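Local atomic coordinates of glyoxalase-related enzyme (Fulvimarina pelagi, PDB entry 3BQX), a protein that is of unknown function but belongs to the glyoxalase-related VOC superfamily, whose members are typically metal-dependent enzymes or small-molecule-binding proteins built from paired beta-alpha-beta-beta-beta modules. Residues A[9-14]-A[117-122]. Numbering follows the deposited sequence.
Sequences ITLGIG and DGHIWE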
# COMPACT_ATOMS: atom_id res chain seq x y z
N ILE A 9 -2.26 -3.03 4.18
CA ILE A 9 -1.20 -3.01 3.18
C ILE A 9 -0.28 -4.09 3.74
O ILE A 9 0.24 -3.94 4.84
CB ILE A 9 -0.37 -1.71 3.14
CG1 ILE A 9 -1.25 -0.53 2.71
CG2 ILE A 9 0.82 -1.88 2.18
CD1 ILE A 9 -0.52 0.80 2.73
N THR A 10 -0.09 -5.18 3.01
CA THR A 10 0.78 -6.23 3.50
C THR A 10 2.04 -6.31 2.67
O THR A 10 1.98 -6.45 1.45
CB THR A 10 0.08 -7.60 3.45
OG1 THR A 10 -1.05 -7.59 4.32
CG2 THR A 10 1.02 -8.71 3.91
N LEU A 11 3.18 -6.20 3.34
CA LEU A 11 4.47 -6.29 2.66
C LEU A 11 5.10 -7.61 3.03
O LEU A 11 5.15 -7.97 4.20
CB LEU A 11 5.40 -5.16 3.11
CG LEU A 11 4.85 -3.75 2.89
CD1 LEU A 11 5.83 -2.72 3.45
CD2 LEU A 11 4.62 -3.52 1.40
N GLY A 12 5.59 -8.34 2.03
CA GLY A 12 6.26 -9.61 2.29
C GLY A 12 7.69 -9.31 2.69
O GLY A 12 8.37 -8.54 2.01
N ILE A 13 8.15 -9.91 3.78
CA ILE A 13 9.51 -9.67 4.27
C ILE A 13 10.27 -10.97 4.54
O ILE A 13 9.67 -12.04 4.61
CB ILE A 13 9.47 -8.83 5.57
CG1 ILE A 13 8.71 -9.59 6.66
CG2 ILE A 13 8.80 -7.48 5.28
CD1 ILE A 13 8.90 -9.03 8.06
N GLY A 14 11.58 -10.86 4.71
CA GLY A 14 12.38 -12.04 4.96
C GLY A 14 12.79 -12.24 6.40
O GLY A 14 12.98 -13.37 6.84
N ASP A 117 13.81 -5.05 2.86
CA ASP A 117 13.37 -6.02 1.88
C ASP A 117 13.19 -5.43 0.49
O ASP A 117 12.74 -6.11 -0.43
CB ASP A 117 12.06 -6.66 2.36
CG ASP A 117 12.26 -7.46 3.64
OD1 ASP A 117 12.69 -8.63 3.55
OD2 ASP A 117 12.00 -6.91 4.74
N GLY A 118 13.56 -4.16 0.33
CA GLY A 118 13.46 -3.52 -0.96
C GLY A 118 12.21 -2.71 -1.23
O GLY A 118 12.10 -2.09 -2.28
N HIS A 119 11.25 -2.73 -0.30
CA HIS A 119 10.03 -1.96 -0.52
C HIS A 119 10.35 -0.48 -0.48
O HIS A 119 10.89 0.03 0.51
CB HIS A 119 8.98 -2.32 0.53
CG HIS A 119 8.60 -3.77 0.51
ND1 HIS A 119 8.02 -4.37 -0.59
CD2 HIS A 119 8.76 -4.74 1.43
CE1 HIS A 119 7.83 -5.65 -0.33
NE2 HIS A 119 8.28 -5.90 0.89
N ILE A 120 10.00 0.22 -1.55
CA ILE A 120 10.28 1.63 -1.69
C ILE A 120 9.40 2.61 -0.93
O ILE A 120 8.16 2.55 -1.01
CB ILE A 120 10.24 2.04 -3.19
CG1 ILE A 120 11.25 1.19 -3.97
CG2 ILE A 120 10.53 3.51 -3.34
CD1 ILE A 120 11.17 1.38 -5.48
N TRP A 121 10.04 3.50 -0.19
CA TRP A 121 9.33 4.53 0.55
C TRP A 121 9.72 5.90 0.04
O TRP A 121 10.91 6.18 -0.16
CB TRP A 121 9.66 4.47 2.05
CG TRP A 121 8.92 3.44 2.79
CD1 TRP A 121 9.30 2.14 2.99
CD2 TRP A 121 7.64 3.58 3.41
NE1 TRP A 121 8.32 1.46 3.70
CE2 TRP A 121 7.30 2.33 3.97
CE3 TRP A 121 6.74 4.65 3.55
CZ2 TRP A 121 6.10 2.11 4.65
CZ3 TRP A 121 5.54 4.43 4.24
CH2 TRP A 121 5.24 3.18 4.77
N GLU A 122 8.73 6.75 -0.18
CA GLU A 122 9.00 8.11 -0.59
C GLU A 122 8.77 8.95 0.66
O GLU A 122 7.76 8.79 1.34
CB GLU A 122 8.03 8.59 -1.67
CG GLU A 122 8.15 10.10 -1.95
CD GLU A 122 7.18 10.59 -2.99
OE1 GLU A 122 6.16 9.90 -3.21
OE2 GLU A 122 7.42 11.67 -3.58
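Where the two sheets of the VOC fold come together, Asp-117 and His-119, in the turn leading into strand 120-125, clasp the end of strand 8-13 through its backbone. His-119 NE2 donates to Gly-12 O at 2.9 Å, almost straight at 173°, with the oxygen at the ring edge and essentially in the ring plane. Leu-11 lies over one face of the same imidazole: its CB makes a CH-pi contact 4.0 Å from the His-119 ring centroid, offset toward the NE2-CD2 side of the rim. With CG anti to the carbonyl carbon (chi1 -57°), Leu-11 runs its branch back over the ring, and Leu-11 CD2 comes to 4.0 Å from His-119 ND1. The in-plane bond and the leucine on the face together restrict rotation of the ring. Strands 8-13 and 120-125 belong to different four-stranded sheets, each of order 1-4-3-2, as in the paired beta-alpha-beta-beta-beta modules of this superfamily, and the side chains of Asp-117 and His-119 link the two sheets. Nearer helix 16-26, Gly-14 N donates to Asp-117 OD1 at 2.7 Å, bent to 146° and arriving from above the carboxylate plane. Asp-117 OD2 packs 3.3 Å from both CB and CG2 of Ile-13. Asp-115 OD1 accepts from the backbone N of both Asp-117 and His-119, bracing the turn. Residues 9-11 pair antiparallel with a strand of the second subunit, continuing the sheet across the interface.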